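Local coordinates for protein pumilio homolog 23 (Arabidopsis thaliana, PDB 5WZJ) that binds RNA sequence-specifically through its pumilio repeats, recognises a segment of 18S rRNA, and probably regulates translation and mRNA stability, at residues Cys44-Ala47 against Leu48-Thr51; Met220-Leu223 against Gln224-Gln227; Asp336-Gln339 against Met340-Trp344; Gly468-Val471 against Ile472-Phe475. All coordinates share one frame; numbering follows the deposited sequence.

Contact 1: Cys44-Ala47 against Leu48-Thr51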
loop_
_atom_site.group_PDB
_atom_site.type_symbol
_atom_site.label_atom_id
_atom_site.label_comp_id
_atom_site.label_asym_id
_atom_site.label_seq_id
_atom_site.Cartn_x
_atom_site.Cartn_y
_atom_site.Cartn_z
ATOM N N CYS A 44 31.161 21.221 5.001
ATOM C CA CYS A 44 29.851 21.356 4.367
ATOM C C CYS A 44 29.228 22.711 4.682
ATOM O O CYS A 44 28.707 23.385 3.790
ATOM C CB CYS A 44 28.931 20.216 4.808
ATOM S SG CYS A 44 29.270 18.590 4.090
ATOM N N GLY A 45 29.326 23.152 5.936
ATOM C CA GLY A 45 28.751 24.437 6.308
ATOM C C GLY A 45 29.481 25.616 5.692
ATOM O O GLY A 45 28.851 26.570 5.224
ATOM N N ASN A 46 30.816 25.575 5.684
ATOM C CA ASN A 46 31.567 26.636 5.014
ATOM C C ASN A 46 31.203 26.718 3.538
ATOM O O ASN A 46 31.057 27.814 2.983
ATOM C CB ASN A 46 33.068 26.403 5.168
ATOM C CG ASN A 46 33.530 26.513 6.607
ATOM O OD1 ASN A 46 32.813 27.037 7.463
ATOM N ND2 ASN A 46 34.739 26.029 6.879
ATOM N N ALA A 47 31.060 25.565 2.881
ATOM C CA ALA A 47 30.770 25.585 1.455
ATOM C C ALA A 47 29.387 26.158 1.181
ATOM O O ALA A 47 29.199 26.860 0.182
ATOM C CB ALA A 47 30.921 24.180 0.871
ATOM N N LEU A 48 28.417 25.896 2.063
ATOM C CA LEU A 48 27.098 26.493 1.887
ATOM C C LEU A 48 27.178 28.016 1.855
ATOM O O LEU A 48 26.431 28.662 1.106
ATOM C CB LEU A 48 26.152 26.022 2.992
ATOM C CG LEU A 48 25.673 24.575 2.869
ATOM C CD1 LEU A 48 24.789 24.186 4.055
ATOM C CD2 LEU A 48 24.927 24.369 1.552
ATOM N N GLU A 49 28.095 28.606 2.625
ATOM C CA GLU A 49 28.243 30.057 2.601
ATOM C C GLU A 49 28.600 30.558 1.211
ATOM O O GLU A 49 28.212 31.668 0.834
ATOM C CB GLU A 49 29.298 30.507 3.613
ATOM C CG GLU A 49 28.831 30.445 5.060
ATOM C CD GLU A 49 29.906 30.877 6.048
ATOM O OE1 GLU A 49 30.799 31.669 5.666
ATOM O OE2 GLU A 49 29.858 30.418 7.210
ATOM N N GLU A 50 29.312 29.751 0.426
ATOM C CA GLU A 50 29.671 30.165 -0.923
ATOM C C GLU A 50 28.487 30.172 -1.881
ATOM O O GLU A 50 28.655 30.579 -3.034
ATOM C CB GLU A 50 30.782 29.263 -1.468
ATOM C CG GLU A 50 32.054 29.364 -0.667
ATOM C CD GLU A 50 32.566 30.795 -0.584
ATOM O OE1 GLU A 50 32.599 31.478 -1.639
ATOM O OE2 GLU A 50 32.920 31.237 0.535
ATOM N N THR A 51 27.305 29.727 -1.453
ATOM C CA THR A 51 26.125 29.843 -2.296
ATOM C C THR A 51 25.345 31.131 -2.061
ATOM O O THR A 51 24.373 31.380 -2.780
ATOM C CB THR A 51 25.180 28.645 -2.083
ATOM O OG1 THR A 51 24.629 28.690 -0.760
ATOM C CG2 THR A 51 25.919 27.325 -2.279
#

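Contact 2: Met220-Leu223 against Gln224-Gln227. With nucleotides of chain B.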
loop_
_atom_site.group_PDB
_atom_site.type_symbol
_atom_site.label_atom_id
_atom_site.label_comp_id
_atom_site.label_asym_id
_atom_site.label_seq_id
_atom_site.Cartn_x
_atom_site.Cartn_y
_atom_site.Cartn_z
ATOM N N MET A 220 -9.871 25.086 -8.401
ATOM C CA MET A 220 -9.926 23.785 -7.733
ATOM C C MET A 220 -10.447 22.698 -8.667
ATOM O O MET A 220 -9.986 21.553 -8.612
ATOM C CB MET A 220 -10.813 23.880 -6.485
ATOM C CG MET A 220 -10.873 22.581 -5.664
ATOM S SD MET A 220 -9.254 22.184 -4.952
ATOM C CE MET A 220 -9.089 23.478 -3.759
ATOM N N LYS A 221 -11.426 23.028 -9.518
ATOM C CA LYS A 221 -11.950 22.033 -10.451
ATOM C C LYS A 221 -10.840 21.438 -11.307
ATOM O O LYS A 221 -10.897 20.258 -11.681
ATOM C CB LYS A 221 -13.044 22.660 -11.328
ATOM C CG LYS A 221 -13.773 21.683 -12.280
ATOM C CD LYS A 221 -15.267 22.051 -12.524
ATOM C CE LYS A 221 -15.441 23.295 -13.421
ATOM N NZ LYS A 221 -16.849 23.874 -13.519
ATOM N N TYR A 222 -9.801 22.218 -11.604
ATOM C CA TYR A 222 -8.736 21.671 -12.423
ATOM C C TYR A 222 -7.572 21.126 -11.609
ATOM O O TYR A 222 -6.863 20.244 -12.101
ATOM C CB TYR A 222 -8.306 22.722 -13.457
ATOM C CG TYR A 222 -9.479 22.843 -14.420
ATOM C CD1 TYR A 222 -9.716 21.847 -15.373
ATOM C CD2 TYR A 222 -10.421 23.874 -14.297
ATOM C CE1 TYR A 222 -10.811 21.905 -16.226
ATOM C CE2 TYR A 222 -11.523 23.942 -15.144
ATOM C CZ TYR A 222 -11.715 22.951 -16.109
ATOM O OH TYR A 222 -12.803 23.010 -16.960
ATOM N N LEU A 223 -7.399 21.562 -10.357
ATOM C CA LEU A 223 -6.497 20.830 -9.467
ATOM C C LEU A 223 -6.959 19.384 -9.289
ATOM O O LEU A 223 -6.131 18.481 -9.126
ATOM C CB LEU A 223 -6.398 21.539 -8.112
ATOM C CG LEU A 223 -5.777 22.952 -8.081
ATOM C CD1 LEU A 223 -5.772 23.493 -6.657
ATOM C CD2 LEU A 223 -4.358 22.997 -8.662
ATOM N N GLN A 224 -8.280 19.156 -9.333
ATOM C CA GLN A 224 -8.847 17.817 -9.180
ATOM C C GLN A 224 -8.316 16.850 -10.232
ATOM O O GLN A 224 -8.129 15.658 -9.952
ATOM C CB GLN A 224 -10.380 17.886 -9.284
ATOM C CG GLN A 224 -11.097 18.437 -8.061
ATOM C CD GLN A 224 -12.602 18.515 -8.274
ATOM O OE1 GLN A 224 -13.099 18.240 -9.366
ATOM N NE2 GLN A 224 -13.327 18.899 -7.239
ATOM N N VAL A 225 -8.095 17.334 -11.456
ATOM C CA VAL A 225 -7.774 16.474 -12.591
ATOM C C VAL A 225 -6.339 16.665 -13.058
ATOM O O VAL A 225 -5.930 16.086 -14.069
ATOM C CB VAL A 225 -8.764 16.675 -13.759
ATOM C CG1 VAL A 225 -10.191 16.284 -13.332
ATOM C CG2 VAL A 225 -8.731 18.120 -14.255
ATOM N N ASP A 226 -5.554 17.454 -12.349
ATOM C CA ASP A 226 -4.136 17.539 -12.659
ATOM C C ASP A 226 -3.416 16.486 -11.835
ATOM O O ASP A 226 -3.568 16.440 -10.611
ATOM C CB ASP A 226 -3.578 18.928 -12.357
ATOM C CG ASP A 226 -2.103 19.030 -12.662
ATOM O OD1 ASP A 226 -1.279 18.596 -11.822
ATOM O OD2 ASP A 226 -1.771 19.547 -13.745
ATOM N N GLN A 227 -2.640 15.639 -12.508
ATOM C CA GLN A 227 -1.989 14.534 -11.815
ATOM C C GLN A 227 -1.142 15.023 -10.650
ATOM O O GLN A 227 -1.161 14.435 -9.562
ATOM C CB GLN A 227 -1.129 13.737 -12.795
ATOM C CG GLN A 227 -0.159 12.823 -12.111
ATOM C CD GLN A 227 0.485 11.863 -13.088
ATOM O OE1 GLN A 227 -0.196 11.211 -13.872
ATOM N NE2 GLN A 227 1.796 11.783 -13.051
ATOM P P A B 8 -1.546 3.568 -16.038
ATOM O OP1 A B 8 -0.990 4.181 -17.268
ATOM O OP2 A B 8 -0.977 2.311 -15.516
ATOM O "O5'" A B 8 -1.474 4.605 -14.842
ATOM C "C5'" A B 8 -0.251 4.882 -14.200
ATOM C "C4'" A B 8 -0.007 6.359 -14.237
ATOM O "O4'" A B 8 -0.973 7.033 -13.385
ATOM C "C3'" A B 8 1.355 6.814 -13.739
ATOM O "O3'" A B 8 2.312 6.775 -14.794
ATOM C "C2'" A B 8 1.075 8.224 -13.266
ATOM O "O2'" A B 8 1.030 9.063 -14.414
ATOM C "C1'" A B 8 -0.353 8.090 -12.706
ATOM N N9 A B 8 -0.436 7.790 -11.256
ATOM C C8 A B 8 0.032 6.712 -10.529
ATOM N N7 A B 8 -0.264 6.768 -9.244
ATOM C C5 A B 8 -0.998 7.935 -9.109
ATOM C C6 A B 8 -1.625 8.570 -8.016
ATOM N N6 A B 8 -1.623 8.134 -6.752
ATOM N N1 A B 8 -2.277 9.732 -8.265
ATOM C C2 A B 8 -2.312 10.227 -9.510
ATOM N N3 A B 8 -1.761 9.725 -10.609
ATOM C C4 A B 8 -1.124 8.561 -10.341
ATOM P P C B 9 3.868 6.440 -14.518
ATOM O OP1 C B 9 4.526 6.278 -15.839
ATOM O OP2 C B 9 3.995 5.367 -13.498
ATOM O "O5'" C B 9 4.426 7.763 -13.811
ATOM C "C5'" C B 9 4.434 9.031 -14.460
ATOM C "C4'" C B 9 5.036 10.073 -13.547
ATOM O "O4'" C B 9 4.188 10.253 -12.396
ATOM C "C3'" C B 9 6.423 9.729 -13.000
ATOM O "O3'" C B 9 7.401 10.404 -13.768
ATOM C "C2'" C B 9 6.417 10.193 -11.532
ATOM O "O2'" C B 9 7.247 11.334 -11.344
ATOM C "C1'" C B 9 4.951 10.575 -11.269
ATOM N N1 C B 9 4.374 9.906 -10.085
ATOM C C2 C B 9 4.450 10.621 -8.899
ATOM O O2 C B 9 4.988 11.745 -8.952
ATOM N N3 C B 9 3.939 10.079 -7.763
ATOM C C4 C B 9 3.385 8.868 -7.796
ATOM N N4 C B 9 2.900 8.360 -6.659
ATOM C C5 C B 9 3.298 8.114 -9.014
ATOM C C6 C B 9 3.801 8.663 -10.130
HETATM O O HOH W 1 -13.047 18.151 -12.000
#

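Contact 3: Asp336-Gln339 against Met340-Trp344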
loop_
_atom_site.group_PDB
_atom_site.type_symbol
_atom_site.label_atom_id
_atom_site.label_comp_id
_atom_site.label_asym_id
_atom_site.label_seq_id
_atom_site.Cartn_x
_atom_site.Cartn_y
_atom_site.Cartn_z
ATOM N N ASP A 336 -22.404 0.893 7.690
ATOM C CA ASP A 336 -23.519 0.211 8.339
ATOM C C ASP A 336 -24.156 -0.793 7.385
ATOM O O ASP A 336 -23.809 -0.886 6.200
ATOM C CB ASP A 336 -24.561 1.217 8.863
ATOM C CG ASP A 336 -25.129 2.119 7.774
ATOM O OD1 ASP A 336 -25.424 1.640 6.658
ATOM O OD2 ASP A 336 -25.301 3.324 8.043
ATOM N N GLN A 337 -25.125 -1.532 7.921
ATOM C CA GLN A 337 -25.726 -2.625 7.174
ATOM C C GLN A 337 -26.671 -2.127 6.092
ATOM O O GLN A 337 -26.887 -2.832 5.099
ATOM C CB GLN A 337 -26.436 -3.569 8.145
ATOM C CG GLN A 337 -25.522 -3.974 9.302
ATOM C CD GLN A 337 -26.134 -5.005 10.236
ATOM O OE1 GLN A 337 -27.348 -5.028 10.449
ATOM N NE2 GLN A 337 -25.289 -5.865 10.800
ATOM N N GLU A 338 -27.235 -0.925 6.246
ATOM C CA GLU A 338 -28.082 -0.401 5.181
ATOM C C GLU A 338 -27.259 -0.141 3.927
ATOM O O GLU A 338 -27.685 -0.465 2.811
ATOM C CB GLU A 338 -28.800 0.872 5.628
ATOM C CG GLU A 338 -29.745 1.422 4.559
ATOM C CD GLU A 338 -30.259 2.835 4.848
ATOM O OE1 GLU A 338 -30.143 3.313 6.000
ATOM O OE2 GLU A 338 -30.784 3.473 3.910
ATOM N N GLN A 339 -26.063 0.423 4.095
ATOM C CA GLN A 339 -25.168 0.613 2.959
ATOM C C GLN A 339 -24.755 -0.724 2.358
ATOM O O GLN A 339 -24.714 -0.876 1.132
ATOM C CB GLN A 339 -23.940 1.421 3.394
ATOM C CG GLN A 339 -24.269 2.886 3.690
ATOM C CD GLN A 339 -23.153 3.605 4.411
ATOM O OE1 GLN A 339 -22.220 2.983 4.937
ATOM N NE2 GLN A 339 -23.239 4.929 4.443
ATOM N N MET A 340 -24.455 -1.710 3.204
ATOM C CA MET A 340 -24.116 -3.030 2.684
ATOM C C MET A 340 -25.227 -3.574 1.792
ATOM O O MET A 340 -24.954 -4.145 0.731
ATOM C CB MET A 340 -23.838 -3.994 3.832
ATOM C CG MET A 340 -23.400 -5.356 3.352
ATOM S SD MET A 340 -21.726 -5.289 2.676
ATOM C CE MET A 340 -21.751 -6.749 1.628
ATOM N N GLY A 341 -26.486 -3.388 2.197
ATOM C CA GLY A 341 -27.596 -3.850 1.379
ATOM C C GLY A 341 -27.688 -3.123 0.052
ATOM O O GLY A 341 -27.954 -3.732 -0.986
ATOM N N ILE A 342 -27.462 -1.810 0.060
ATOM C CA ILE A 342 -27.491 -1.064 -1.197
ATOM C C ILE A 342 -26.362 -1.526 -2.109
ATOM O O ILE A 342 -26.559 -1.733 -3.312
ATOM C CB ILE A 342 -27.434 0.450 -0.923
ATOM C CG1 ILE A 342 -28.770 0.921 -0.352
ATOM C CG2 ILE A 342 -27.096 1.209 -2.186
ATOM C CD1 ILE A 342 -28.694 2.231 0.393
ATOM N N MET A 343 -25.171 -1.731 -1.549
ATOM C CA MET A 343 -24.060 -2.174 -2.382
ATOM C C MET A 343 -24.314 -3.573 -2.933
ATOM O O MET A 343 -23.985 -3.859 -4.089
ATOM C CB MET A 343 -22.755 -2.124 -1.589
ATOM C CG MET A 343 -22.347 -0.698 -1.180
ATOM S SD MET A 343 -20.730 -0.671 -0.401
ATOM C CE MET A 343 -20.993 -1.765 0.998
ATOM N N TRP A 344 -24.904 -4.458 -2.131
ATOM C CA TRP A 344 -25.144 -5.812 -2.617
ATOM C C TRP A 344 -26.163 -5.815 -3.749
ATOM O O TRP A 344 -25.982 -6.515 -4.750
ATOM C CB TRP A 344 -25.599 -6.716 -1.470
ATOM C CG TRP A 344 -25.664 -8.161 -1.845
ATOM C CD1 TRP A 344 -24.627 -9.051 -1.892
ATOM C CD2 TRP A 344 -26.833 -8.886 -2.219
ATOM N NE1 TRP A 344 -25.084 -10.293 -2.280
ATOM C CE2 TRP A 344 -26.437 -10.213 -2.490
ATOM C CE3 TRP A 344 -28.178 -8.540 -2.358
ATOM C CZ2 TRP A 344 -27.339 -11.190 -2.889
ATOM C CZ3 TRP A 344 -29.069 -9.506 -2.750
ATOM C CH2 TRP A 344 -28.650 -10.819 -3.013
#

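Contact 4: Gly468-Val471 against Ile472-Phe475. With nucleotides of chain B.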
loop_
_atom_site.group_PDB
_atom_site.type_symbol
_atom_site.label_atom_id
_atom_site.label_comp_id
_atom_site.label_asym_id
_atom_site.label_seq_id
_atom_site.Cartn_x
_atom_site.Cartn_y
_atom_site.Cartn_z
ATOM N N GLY A 468 -0.950 -19.140 -4.076
ATOM C CA GLY A 468 -1.745 -20.293 -3.673
ATOM C C GLY A 468 -1.426 -20.783 -2.271
ATOM O O GLY A 468 -2.313 -21.227 -1.540
ATOM N N ALA A 469 -0.154 -20.721 -1.873
ATOM C CA ALA A 469 0.212 -21.155 -0.523
ATOM C C ALA A 469 -0.545 -20.357 0.541
ATOM O O ALA A 469 -0.929 -20.904 1.586
ATOM C CB ALA A 469 1.727 -21.032 -0.320
ATOM N N ARG A 470 -0.799 -19.067 0.279
ATOM C CA ARG A 470 -1.589 -18.257 1.209
ATOM C C ARG A 470 -3.025 -18.761 1.331
ATOM O O ARG A 470 -3.633 -18.669 2.404
ATOM C CB ARG A 470 -1.592 -16.797 0.762
ATOM C CG ARG A 470 -0.194 -16.209 0.592
ATOM C CD ARG A 470 0.500 -16.040 1.928
ATOM N NE ARG A 470 1.525 -15.006 1.831
ATOM C CZ ARG A 470 1.876 -14.187 2.818
ATOM N NH1 ARG A 470 1.294 -14.277 4.006
ATOM N NH2 ARG A 470 2.815 -13.268 2.609
ATOM N N VAL A 471 -3.594 -19.277 0.238
ATOM C CA VAL A 471 -4.951 -19.823 0.299
ATOM C C VAL A 471 -4.989 -21.037 1.223
ATOM O O VAL A 471 -5.841 -21.136 2.120
ATOM C CB VAL A 471 -5.461 -20.168 -1.117
ATOM C CG1 VAL A 471 -6.884 -20.750 -1.058
ATOM C CG2 VAL A 471 -5.462 -18.912 -2.008
ATOM N N ILE A 472 -4.061 -21.979 1.014
ATOM C CA ILE A 472 -3.976 -23.164 1.870
ATOM C C ILE A 472 -3.812 -22.773 3.338
ATOM O O ILE A 472 -4.474 -23.333 4.224
ATOM C CB ILE A 472 -2.835 -24.080 1.383
ATOM C CG1 ILE A 472 -3.228 -24.710 0.040
ATOM C CG2 ILE A 472 -2.515 -25.170 2.426
ATOM C CD1 ILE A 472 -2.126 -25.536 -0.571
ATOM N N GLU A 473 -2.961 -21.778 3.619
ATOM C CA GLU A 473 -2.717 -21.387 5.003
ATOM C C GLU A 473 -3.950 -20.748 5.620
ATOM O O GLU A 473 -4.231 -20.951 6.806
ATOM C CB GLU A 473 -1.512 -20.440 5.084
ATOM C CG GLU A 473 -0.178 -21.153 4.848
ATOM C CD GLU A 473 0.977 -20.194 4.600
ATOM O OE1 GLU A 473 0.890 -19.012 5.010
ATOM O OE2 GLU A 473 1.966 -20.625 3.981
ATOM N N ALA A 474 -4.700 -19.975 4.834
ATOM C CA ALA A 474 -5.939 -19.410 5.353
ATOM C C ALA A 474 -6.950 -20.512 5.670
ATOM O O ALA A 474 -7.654 -20.444 6.686
ATOM C CB ALA A 474 -6.521 -18.406 4.349
ATOM N N PHE A 475 -7.040 -21.531 4.808
ATOM C CA PHE A 475 -7.894 -22.681 5.110
ATOM C C PHE A 475 -7.449 -23.391 6.388
ATOM O O PHE A 475 -8.278 -23.750 7.226
ATOM C CB PHE A 475 -7.893 -23.660 3.936
ATOM C CG PHE A 475 -8.427 -25.031 4.280
ATOM C CD1 PHE A 475 -9.782 -25.232 4.481
ATOM C CD2 PHE A 475 -7.573 -26.126 4.345
ATOM C CE1 PHE A 475 -10.279 -26.501 4.778
ATOM C CE2 PHE A 475 -8.060 -27.401 4.634
ATOM C CZ PHE A 475 -9.417 -27.579 4.868
ATOM P P G B 2 10.615 -11.815 3.475
ATOM O OP1 G B 2 11.110 -10.714 2.611
ATOM O OP2 G B 2 10.065 -11.517 4.820
ATOM O "O5'" G B 2 9.484 -12.556 2.633
ATOM C "C5'" G B 2 9.818 -13.386 1.530
ATOM C "C4'" G B 2 8.582 -14.002 0.922
ATOM O "O4'" G B 2 7.972 -14.926 1.850
ATOM C "C3'" G B 2 7.470 -13.029 0.565
ATOM O "O3'" G B 2 7.706 -12.471 -0.718
ATOM C "C2'" G B 2 6.199 -13.888 0.626
ATOM O "O2'" G B 2 5.916 -14.459 -0.646
ATOM C "C1'" G B 2 6.593 -15.015 1.599
ATOM N N9 G B 2 5.855 -15.017 2.877
ATOM C C8 G B 2 5.919 -14.178 3.972
ATOM N N7 G B 2 5.097 -14.532 4.936
ATOM C C5 G B 2 4.461 -15.672 4.442
ATOM C C6 G B 2 3.465 -16.517 5.006
ATOM O O6 G B 2 2.914 -16.424 6.104
ATOM N N1 G B 2 3.111 -17.556 4.146
ATOM C C2 G B 2 3.635 -17.759 2.897
ATOM N N2 G B 2 3.178 -18.813 2.214
ATOM N N3 G B 2 4.569 -16.989 2.356
ATOM C C4 G B 2 4.923 -15.977 3.181
ATOM P P A B 3 7.019 -11.099 -1.189
ATOM O OP1 A B 3 8.072 -10.344 -1.925
ATOM O OP2 A B 3 6.302 -10.471 -0.049
ATOM O "O5'" A B 3 5.946 -11.575 -2.267
ATOM C "C5'" A B 3 6.341 -12.305 -3.425
ATOM C "C4'" A B 3 5.142 -12.721 -4.244
ATOM O "O4'" A B 3 4.344 -13.669 -3.490
ATOM C "C3'" A B 3 4.159 -11.611 -4.610
ATOM O "O3'" A B 3 4.565 -10.880 -5.755
ATOM C "C2'" A B 3 2.842 -12.364 -4.802
ATOM O "O2'" A B 3 2.772 -12.969 -6.086
ATOM C "C1'" A B 3 2.971 -13.475 -3.761
ATOM N N9 A B 3 2.283 -13.161 -2.498
ATOM C C8 A B 3 2.853 -12.893 -1.273
ATOM N N7 A B 3 1.961 -12.686 -0.324
ATOM C C5 A B 3 0.731 -12.845 -0.976
ATOM C C6 A B 3 -0.603 -12.763 -0.544
ATOM N N6 A B 3 -0.952 -12.478 0.713
ATOM N N1 A B 3 -1.588 -12.985 -1.451
ATOM C C2 A B 3 -1.257 -13.265 -2.714
ATOM N N3 A B 3 -0.037 -13.370 -3.240
ATOM C C4 A B 3 0.917 -13.144 -2.314
HETATM O O HOH W 2 -0.252 -16.719 5.189
#

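Contact 1: Cys44-Ala47 against Leu48-Thr51
With chi1 at -73°, Leu-48 turns CG to the side of its own backbone N and away from its carbonyl carbon, which lays CG over Cys-44 O at 3.4 Å. This is the region near the C-terminal end of helix 37-49, next to Pumilio repeat 1 of the pumilio-repeat superhelix. The same carbonyl, Cys-44 O, accepts Leu-48 N at 3.1 Å, an i to i+4 bond. Glu-49 N then divides itself weakly between Gly-45 O and Asn-46 O, and Glu-50 N closes a tighter turn on Ala-47 O at 2.9 Å, approaching from above the carbonyl plane rather than on a lone pair. Ala-47 CB packs on Tyr-22 and Leu-71, while the Leu-48 branches lie among Leu-68, Leu-71 and Leu-72, so the turn is wedged between helices 17-31 and 64-74. A valine in place of Thr-51 would probably leave Leu-48 O with only the backbone N of the two donors that now hold it, and put a methyl where the hydroxyl bonds. As it stands, Leu-48 O is gripped twice: by Thr-51 N at 2.9 Å, and in the carbonyl plane by Thr-51 OG1 at 2.6 Å.

Contact 2: Met220-Leu223 against Gln224-Gln227
The short link between helices 217-223 and 227-239 of Pumilio repeat 4 begins where Gln-224 N bonds to Met-220 O at 3.0 Å, and the helix that follows it meets the RNA. Val-225 N reaches Tyr-222 O from above the carbonyl plane, and Asp-226 N makes a weak bond to Leu-223 O, each three residues back. Gln-224, with chi1 at -76°, sets its CG beside its own backbone N and 3.4 Å from Met-220 O; the extended chain carries the amide back along the helix. There Gln-224 NE2 donates to Ile-254 O, and a water donates to Gln-224 OE1 at 2.6 Å and to Lys-221 O at 3.0 Å, bridging the two acceptors. Tyr-222 and Val-225 lie side by side, pointing the same way, and meet obliquely, Tyr-222 CD1 to Val-225 CG2 at 4.0 Å. Asp-226 is the N-cap of the next helix, its OD1 accepting from Ser-229 N. One residue on, Gln-227 OE1 takes the ribose hydroxyl O2' of A8 of chain B at 2.5 Å. An alanine here would probably cost that O2' its acceptor and leave the sugar less firmly placed. The helix so opened meets the ribose, consistent with the pumilio fold, in which helices line the RNA-binding inner face of the superhelix.

Contact 3: Asp336-Gln339 against Met340-Trp344
Met-343 runs back over the carbonyl of Gln-339, one turn earlier. Its CB lies 3.6 Å from Gln-339 O, and its CG comes closer to that oxygen, at 3.3 Å. SD swings out to 4.3 Å from Gln-339 O, and the bend at chi3 (-59°) turns CE back toward Gln-339 O, which it reaches at 3.8 Å. The side chain thus lies across the carbonyl while packing on Phe-306, Ala-334 and Leu-366. The oxygen itself is used by Met-343 N at 2.9 Å, met nearly along the C=O direction. Helix 337-347, whose first residues lie in Pumilio repeat 6, starts with a capping box: Asp-336 OD1 accepts Gln-339 N at 2.9 Å in a nearly straight bond (167°), and Gln-339 OE1 returns a weak bond to Asp-336 N. That OE1 also accepts from Arg-335 N, and Gln-339 NE2 donates to Asn-303 OD1, so the buried amide is held at both ends and its rotation is fixed. Beyond the box, Met-340 N bonds to Asp-336 O in the carbonyl plane, and Gly-341 N and Ile-342 N bond to Gln-337 O and Glu-338 O. Ile-342 CG1 rests 3.6 Å from Glu-338 O, and Met-340 packs on Val-369 and Cys-380.

Contact 4: Gly468-Val471 against Ile472-Phe475
Helix 468-477 is the RNA-reading helix of Pumilio repeat 7, and its Ala-469, Arg-470 and Glu-473 stand where pumilio repeats carry their base-recognising side chains. The backbone brings them together: Glu-473 N bonds to Ala-469 O at 3.0 Å and Ala-474 N to Arg-470 O, so Glu-473 stands one turn beyond Ala-469 on the same side of the helix. Glu-473 is extended past CG and presents both carboxylate oxygens to N1 and N2 of guanine G2 of chain B. OE1 accepts G2 N1 at 2.8 Å in a nearly straight bond (165°), and OE2 accepts G2 N2, also at 2.8 Å. This pair of bonds distinguishes guanine from adenine, which lacks both donors. Ala-469 CB lies in van der Waals contact, 3.7 Å from G2 N2. Behind the carboxylate, Lys-511 forms a salt bridge with OE1 and Thr-508 OG1 bonds to OE2, positioning the group and probably balancing its charge. Arg-470, bent at chi2 (-70°), passes its guanidinium between two bases: G2 lies over one face, with C5 offset toward the rim, and A3 of chain B over the opposite one, with N6 likewise offset. The bond from Arg-470 NH2 to A3 N7, 3.1 Å, is weak and well off straight. A water joins the two side chains, accepting from Arg-470 NH1 at 3.1 Å and donating to Glu-473 OE1 at 2.6 Å.

From the N terminus the four contacts follow in series; none nests in or crosses another, and each is local, within a helix or at its end, rather than closing a long loop. Contact 1, about 40 Å from the centre of the chain, sits at the end of helix 37-49, which packs against helices 17-31 and 64-74. Contact 2 turns repeat 4 from one helix into the next, beside helices 140-144 and 284-296. Contact 3, about 31 Å on between centres, opens helix 337-347 between helices 299-310 and 360-373. Contact 4 carries repeat 7 onto the RNA; its centre and that of contact 1 are about 58 Å apart, on opposite sides of the chain's centre.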